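Local coordinates for cobalamin biosynthesis protein CobN (Mycobacterium tuberculosis, PDB 7C6O) that serves as the large, catalytic subunit of cobaltochelatase, the enzyme that inserts cobalt into the corrin ring during cobalamin biosynthesis, at residues A[460-463]-A[464-468]; A[526-530]-A[531-535]; A[680-683]-A[684-687]. All coordinates share one frame; numbering follows the deposited sequence.

Contact 1. Residues A[460-463]-A[464-468]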
loop_
_atom_site.group_PDB
_atom_site.type_symbol
_atom_site.label_atom_id
_atom_site.label_comp_id
_atom_site.label_asym_id
_atom_site.label_seq_id
_atom_site.Cartn_x
_atom_site.Cartn_y
_atom_site.Cartn_z
ATOM N N ALA A 460 -13.709 -25.412 -14.759
ATOM C CA ALA A 460 -12.860 -26.584 -14.933
ATOM C C ALA A 460 -11.486 -26.250 -15.503
ATOM O O ALA A 460 -10.575 -27.078 -15.399
ATOM C CB ALA A 460 -13.558 -27.601 -15.836
ATOM N N THR A 461 -11.310 -25.074 -16.110
ATOM C CA THR A 461 -10.002 -24.696 -16.631
ATOM C C THR A 461 -9.073 -24.154 -15.555
ATOM O O THR A 461 -7.897 -23.907 -15.843
ATOM C CB THR A 461 -10.139 -23.651 -17.743
ATOM O OG1 THR A 461 -10.538 -22.395 -17.182
ATOM C CG2 THR A 461 -11.171 -24.097 -18.771
ATOM N N LEU A 462 -9.564 -23.966 -14.337
ATOM C CA LEU A 462 -8.753 -23.461 -13.244
ATOM C C LEU A 462 -7.908 -24.577 -12.637
ATOM O O LEU A 462 -8.251 -25.756 -12.746
ATOM C CB LEU A 462 -9.651 -22.845 -12.177
ATOM C CG LEU A 462 -10.489 -21.646 -12.622
ATOM C CD1 LEU A 462 -11.443 -21.227 -11.517
ATOM C CD2 LEU A 462 -9.585 -20.488 -13.023
ATOM N N PRO A 463 -6.795 -24.231 -11.989
ATOM C CA PRO A 463 -5.993 -25.258 -11.312
ATOM C C PRO A 463 -6.785 -25.927 -10.198
ATOM O O PRO A 463 -7.587 -25.290 -9.512
ATOM C CB PRO A 463 -4.801 -24.473 -10.752
ATOM C CG PRO A 463 -4.762 -23.201 -11.535
ATOM C CD PRO A 463 -6.180 -22.895 -11.899
ATOM N N ALA A 464 -6.549 -27.231 -10.026
ATOM C CA ALA A 464 -7.230 -27.976 -8.971
ATOM C C ALA A 464 -6.954 -27.385 -7.595
ATOM O O ALA A 464 -7.801 -27.481 -6.702
ATOM C CB ALA A 464 -6.814 -29.447 -9.011
ATOM N N GLU A 465 -5.782 -26.770 -7.404
ATOM C CA GLU A 465 -5.491 -26.112 -6.133
ATOM C C GLU A 465 -6.573 -25.102 -5.777
ATOM O O GLU A 465 -6.942 -24.958 -4.606
ATOM C CB GLU A 465 -4.123 -25.426 -6.191
ATOM C CG GLU A 465 -2.920 -26.366 -6.114
ATOM C CD GLU A 465 -2.713 -27.182 -7.379
ATOM O OE1 GLU A 465 -3.331 -26.858 -8.415
ATOM O OE2 GLU A 465 -1.928 -28.153 -7.334
ATOM N N LEU A 466 -7.105 -24.401 -6.779
ATOM C CA LEU A 466 -8.137 -23.406 -6.516
ATOM C C LEU A 466 -9.525 -24.036 -6.490
ATOM O O LEU A 466 -10.332 -23.736 -5.604
ATOM C CB LEU A 466 -8.067 -22.292 -7.559
ATOM C CG LEU A 466 -9.186 -21.252 -7.525
ATOM C CD1 LEU A 466 -9.253 -20.559 -6.167
ATOM C CD2 LEU A 466 -8.989 -20.236 -8.637
ATOM N N THR A 467 -9.829 -24.908 -7.454
ATOM C CA THR A 467 -11.177 -25.469 -7.504
ATOM C C THR A 467 -11.451 -26.389 -6.320
ATOM O O THR A 467 -12.597 -26.478 -5.862
ATOM C CB THR A 467 -11.414 -26.212 -8.821
ATOM O OG1 THR A 467 -10.451 -27.261 -8.973
ATOM C CG2 THR A 467 -11.321 -25.247 -9.999
ATOM N N ASP A 468 -10.423 -27.067 -5.801
ATOM C CA ASP A 468 -10.616 -27.887 -4.608
ATOM C C ASP A 468 -11.075 -27.043 -3.425
ATOM O O ASP A 468 -11.983 -27.439 -2.687
ATOM C CB ASP A 468 -9.328 -28.628 -4.248
ATOM C CG ASP A 468 -9.054 -29.810 -5.157
ATOM O OD1 ASP A 468 -9.915 -30.143 -5.997
ATOM O OD2 ASP A 468 -7.964 -30.406 -5.024
HETATM O O HOH W 1 -9.874 -27.749 -11.675
#
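Leu462 and Pro463 meet the first turn of helix 464-474, which starts directly after them. The tight side is apolar. Leu462 CD1 comes within 3.9 Å of Leu466 CD2, and the two side chains cross at a slant. Leu466 CG lies opposite its own backbone N (chi1 173°), which turns the branch back toward the loop. Ala579 of helix 576-581 touches both leucines, and Ser574 touches Leu466 and Pro463. One step along, Leu462 CB rests on the methyl CG2 of Thr467 at 3.6 Å.

Pro463 is the N-cap residue. Its carbonyl oxygen takes two bonds from the turn. Thr467 N donates to Pro463 O at 3.1 Å, nearly straight at 167° and in the carbonyl plane. Leu466 N donates to the same Pro463 O at 2.9 Å, but from above that plane and more bent.

The solvent side is looser. A water lies 2.8 Å from Leu462 O, to which it donates, and 2.8 Å from Thr467 OG1. It joins the loop carbonyl to the threonine hydroxyl. Elsewhere, at the proline, the exposed Glu465 folds back through a bend at chi2 (72°). This brings its OE1 to 3.6 Å from Pro463 CB, at that corner of the ring, with Ser574 also touching this side chain.

Pro463 has no polar side-chain atom with which to cap the helix. Its carbonyl starts the ordinary helix bonding, and the water separately ties Leu462 O to the Thr467 hydroxyl. The acidic Glu465 in the first turn would probably suit the positive end of the helix dipole.

Contact 2. Residues A[526-530]-A[531-535]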
loop_
_atom_site.group_PDB
_atom_site.type_symbol
_atom_site.label_atom_id
_atom_site.label_comp_id
_atom_site.label_asym_id
_atom_site.label_seq_id
_atom_site.Cartn_x
_atom_site.Cartn_y
_atom_site.Cartn_z
ATOM N N LEU A 526 -11.307 -17.920 3.559
ATOM C CA LEU A 526 -12.525 -18.253 2.836
ATOM C C LEU A 526 -12.382 -17.877 1.362
ATOM O O LEU A 526 -12.136 -16.703 1.052
ATOM C CB LEU A 526 -13.718 -17.523 3.449
ATOM C CG LEU A 526 -15.066 -17.741 2.756
ATOM C CD1 LEU A 526 -15.530 -19.178 2.930
ATOM C CD2 LEU A 526 -16.119 -16.763 3.273
ATOM N N PRO A 527 -12.507 -18.826 0.440
ATOM C CA PRO A 527 -12.341 -18.509 -0.981
ATOM C C PRO A 527 -13.557 -17.777 -1.518
ATOM O O PRO A 527 -14.625 -17.790 -0.888
ATOM C CB PRO A 527 -12.190 -19.894 -1.629
ATOM C CG PRO A 527 -12.975 -20.795 -0.731
ATOM C CD PRO A 527 -12.755 -20.261 0.662
ATOM N N PRO A 528 -13.438 -17.118 -2.671
ATOM C CA PRO A 528 -14.622 -16.520 -3.293
ATOM C C PRO A 528 -15.622 -17.598 -3.679
ATOM O O PRO A 528 -15.256 -18.737 -3.979
ATOM C CB PRO A 528 -14.058 -15.811 -4.529
ATOM C CG PRO A 528 -12.815 -16.579 -4.855
ATOM C CD PRO A 528 -12.238 -16.959 -3.514
ATOM N N SER A 529 -16.899 -17.227 -3.657
ATOM C CA SER A 529 -17.970 -18.148 -4.001
ATOM C C SER A 529 -18.081 -18.303 -5.518
ATOM O O SER A 529 -17.461 -17.570 -6.293
ATOM C CB SER A 529 -19.299 -17.658 -3.433
ATOM O OG SER A 529 -19.731 -16.489 -4.115
ATOM N N HIS A 530 -18.889 -19.282 -5.939
ATOM C CA HIS A 530 -19.190 -19.419 -7.360
ATOM C C HIS A 530 -19.917 -18.190 -7.889
ATOM O O HIS A 530 -19.709 -17.792 -9.040
ATOM C CB HIS A 530 -20.032 -20.672 -7.616
ATOM C CG HIS A 530 -19.331 -21.957 -7.298
ATOM N ND1 HIS A 530 -18.254 -22.421 -8.023
ATOM C CD2 HIS A 530 -19.570 -22.887 -6.343
ATOM C CE1 HIS A 530 -17.855 -23.578 -7.524
ATOM N NE2 HIS A 530 -18.636 -23.882 -6.503
ATOM N N HIS A 531 -20.772 -17.577 -7.067
ATOM C CA HIS A 531 -21.452 -16.356 -7.486
ATOM C C HIS A 531 -20.462 -15.212 -7.676
ATOM O O HIS A 531 -20.555 -14.457 -8.652
ATOM C CB HIS A 531 -22.524 -15.979 -6.463
ATOM C CG HIS A 531 -23.231 -14.698 -6.773
ATOM N ND1 HIS A 531 -22.933 -13.511 -6.140
ATOM C CD2 HIS A 531 -24.220 -14.417 -7.655
ATOM C CE1 HIS A 531 -23.712 -12.554 -6.615
ATOM N NE2 HIS A 531 -24.500 -13.078 -7.536
ATOM N N TYR A 532 -19.505 -15.074 -6.755
ATOM C CA TYR A 532 -18.472 -14.052 -6.894
ATOM C C TYR A 532 -17.698 -14.237 -8.193
ATOM O O TYR A 532 -17.499 -13.283 -8.954
ATOM C CB TYR A 532 -17.530 -14.102 -5.687
ATOM C CG TYR A 532 -16.563 -12.942 -5.588
ATOM C CD1 TYR A 532 -15.453 -12.860 -6.422
ATOM C CD2 TYR A 532 -16.751 -11.934 -4.652
ATOM C CE1 TYR A 532 -14.569 -11.807 -6.336
ATOM C CE2 TYR A 532 -15.866 -10.871 -4.557
ATOM C CZ TYR A 532 -14.778 -10.815 -5.400
ATOM O OH TYR A 532 -13.893 -9.764 -5.316
ATOM N N LEU A 533 -17.253 -15.465 -8.464
ATOM C CA LEU A 533 -16.483 -15.724 -9.676
ATOM C C LEU A 533 -17.337 -15.540 -10.924
ATOM O O LEU A 533 -16.878 -14.957 -11.913
ATOM C CB LEU A 533 -15.892 -17.133 -9.628
ATOM C CG LEU A 533 -14.893 -17.393 -8.499
ATOM C CD1 LEU A 533 -14.569 -18.876 -8.395
ATOM C CD2 LEU A 533 -13.625 -16.583 -8.712
ATOM N N ALA A 534 -18.582 -16.026 -10.897
ATOM C CA ALA A 534 -19.455 -15.893 -12.058
ATOM C C ALA A 534 -19.684 -14.430 -12.419
ATOM O O ALA A 534 -19.688 -14.069 -13.602
ATOM C CB ALA A 534 -20.788 -16.592 -11.800
ATOM N N ALA A 535 -19.872 -13.574 -11.411
ATOM C CA ALA A 535 -20.155 -12.169 -11.676
ATOM C C ALA A 535 -18.990 -11.496 -12.392
ATOM O O ALA A 535 -19.185 -10.779 -13.381
ATOM C CB ALA A 535 -20.479 -11.445 -10.370
HETATM O O HOH W 2 -20.766 -13.938 -3.622
#
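His530, Pro528 and Leu533 have the most surface buried between the loop and the start of helix 530-539. Pro528 uses two ring carbons. Its CB meets Tyr532 CD1 at 3.8 Å, approaching the aromatic ring obliquely. Its CG meets Leu533 CD2 at 3.9 Å. One proline thus packs on two successive helix residues. Leu533 reaches it with CG opposite its own carbonyl carbon (chi1 -63°), which also puts that CG 3.4 Å from Ser529 O. Away from the proline, Leu533 packs on Tyr455 and Trp458 of helix 452-459.

Between these residues sits the N-cap, Ser529. Its hydroxyl oxygen accepts from Tyr532 N at 3.0 Å with an almost straight 165° angle, the classic serine cap of a helix N-terminus. The OG sits between the backbone N and the carbonyl carbon (chi1 70°), where it can turn in over the first turn. The carbonyl of Ser529 accepts from Leu533 N as well. A water 2.8 Å from Ser529 OG reaches on to ND1 of His531, weakly, lying in the plane of that ring at its edge.

His530 buries its backbone and CB here, while its ring is directed elsewhere. His530 O accepts from Ala534 N at 2.8 Å, and the methyl CB of Ala534 lies 3.2 Å from the same oxygen. The ring nitrogens are held by other parts of the fold: ND1 bonds to Tyr455 OH, NE2 to the carbonyl of Gly475, and Phe459 meets the ring edge-to-face. Tyr532 likewise bonds beyond the contact, its OH to Asn560 OD1.

Contact 3. Residues A[680-683]-A[684-687]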
loop_
_atom_site.group_PDB
_atom_site.type_symbol
_atom_site.label_atom_id
_atom_site.label_comp_id
_atom_site.label_asym_id
_atom_site.label_seq_id
_atom_site.Cartn_x
_atom_site.Cartn_y
_atom_site.Cartn_z
ATOM N N ASP A 680 -4.602 25.366 38.114
ATOM C CA ASP A 680 -3.709 24.478 37.379
ATOM C C ASP A 680 -4.502 23.507 36.516
ATOM O O ASP A 680 -4.090 23.176 35.398
ATOM C CB ASP A 680 -2.804 23.717 38.348
ATOM C CG ASP A 680 -1.761 22.878 37.634
ATOM O OD1 ASP A 680 -1.407 23.215 36.485
ATOM O OD2 ASP A 680 -1.302 21.875 38.220
ATOM N N MET A 681 -5.645 23.040 37.022
ATOM C CA MET A 681 -6.515 22.188 36.223
ATOM C C MET A 681 -7.034 22.923 34.994
ATOM O O MET A 681 -7.198 22.316 33.931
ATOM C CB MET A 681 -7.673 21.681 37.085
ATOM C CG MET A 681 -8.658 20.775 36.367
ATOM S SD MET A 681 -10.001 21.687 35.581
ATOM C CE MET A 681 -10.757 22.487 36.992
ATOM N N LEU A 682 -7.282 24.229 35.115
ATOM C CA LEU A 682 -7.780 24.996 33.977
ATOM C C LEU A 682 -6.724 25.151 32.893
ATOM O O LEU A 682 -7.067 25.321 31.718
ATOM C CB LEU A 682 -8.273 26.366 34.434
ATOM C CG LEU A 682 -9.505 26.367 35.340
ATOM C CD1 LEU A 682 -9.921 27.792 35.652
ATOM C CD2 LEU A 682 -10.656 25.598 34.702
ATOM N N LEU A 683 -5.440 25.106 33.260
ATOM C CA LEU A 683 -4.398 25.080 32.241
ATOM C C LEU A 683 -4.509 23.832 31.379
ATOM O O LEU A 683 -4.234 23.881 30.175
ATOM C CB LEU A 683 -3.015 25.163 32.889
ATOM C CG LEU A 683 -2.728 26.431 33.695
ATOM C CD1 LEU A 683 -1.288 26.432 34.186
ATOM C CD2 LEU A 683 -3.020 27.677 32.873
ATOM N N HIS A 684 -4.914 22.709 31.977
ATOM C CA HIS A 684 -5.173 21.498 31.205
ATOM C C HIS A 684 -6.413 21.662 30.333
ATOM O O HIS A 684 -6.432 21.216 29.180
ATOM C CB HIS A 684 -5.315 20.309 32.157
ATOM C CG HIS A 684 -5.891 19.079 31.525
ATOM N ND1 HIS A 684 -5.299 18.440 30.458
ATOM C CD2 HIS A 684 -6.999 18.359 31.826
ATOM C CE1 HIS A 684 -6.022 17.385 30.122
ATOM N NE2 HIS A 684 -7.060 17.315 30.937
ATOM N N VAL A 685 -7.453 22.307 30.865
ATOM C CA VAL A 685 -8.651 22.583 30.075
ATOM C C VAL A 685 -8.314 23.497 28.904
ATOM O O VAL A 685 -8.813 23.308 27.786
ATOM C CB VAL A 685 -9.749 23.190 30.968
ATOM C CG1 VAL A 685 -10.995 23.509 30.149
ATOM C CG2 VAL A 685 -10.086 22.245 32.106
ATOM N N ASP A 686 -7.464 24.500 29.145
ATOM C CA ASP A 686 -7.015 25.401 28.085
ATOM C C ASP A 686 -6.409 24.633 26.920
ATOM O O ASP A 686 -6.752 24.870 25.756
ATOM C CB ASP A 686 -5.988 26.390 28.643
ATOM C CG ASP A 686 -6.581 27.747 28.950
ATOM O OD1 ASP A 686 -7.533 28.155 28.252
ATOM O OD2 ASP A 686 -6.083 28.409 29.885
ATOM N N GLY A 687 -5.483 23.719 27.217
ATOM C CA GLY A 687 -4.856 22.946 26.158
ATOM C C GLY A 687 -5.835 22.029 25.451
ATOM O O GLY A 687 -5.787 21.882 24.226
#
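The imidazole of His684 stands obliquely to the carbonyl of Met681. His684 N makes a weak, bent bond to Met681 O at 3.0 Å, and His684 CB lies 3.3 Å from the same oxygen. CG of the histidine lies opposite its backbone N (chi1 167°), which carries the ring out beside the helix, where Leu667 touches this side chain. A second flat group, the carboxylate of Asp686, has its OD2 3.7 Å from Leu682 O, with no bond between the two oxygens. Its OD1 forms a salt bridge with Arg750 NE. The chi1 of -100° is away from a staggered value, a rotation consistent with that salt bridge.

On another side of the helix the packing is apolar. The sulfur of Met681 comes within 3.5 Å of Val685 CG2, and the two side chains cross. The bend at chi2 (-89°) brings the sulfur alone against the valine methyl; Met681 CE points off elsewhere. The same CG2 also lies 3.4 Å from Met681 O. Leu682 CD2 is a looser neighbour of this methyl. Leu667 and Leu669 touch the Met681 and Val685 side, and helix 624-642 packs on Leu682 and Val685 with Leu633 and Leu629.

Backbone bonds run from Val685 N to Met681 O at 3.1 Å, from Asp686 N to Leu682 O at 2.7 Å, and from Gly687 N to Leu683 O. Each joins residues four apart. This is the regular pattern inside an alpha helix, here an amphipathic stretch of helix 675-694 with a buried apolar side packed on helix 624-642 and the loop around 667-673.

How the contacts relate
Contacts 1 and 2 both mark helix starts, and contact 3 lies within one helix. Contacts 1 and 2 are neighbours, with centres about 13 Å apart, and helix 464-474 connects them: it begins in contact 1, and its Val470 and Trp474 pack on contact 2. A serine hydroxyl caps the helix in the buried contact 2; in the surface contact 1 the N-cap is a proline, lacking such a group, and a water bridges Leu462 O and Thr467 OG1. Contact 3 is partly buried and far off, its centre about 65 Å from that of contact 1, on the opposite side of the chain's centre. Its Asp686 forms a salt bridge with Arg750, whereas contact 2 ties its polar rings into surrounding elements.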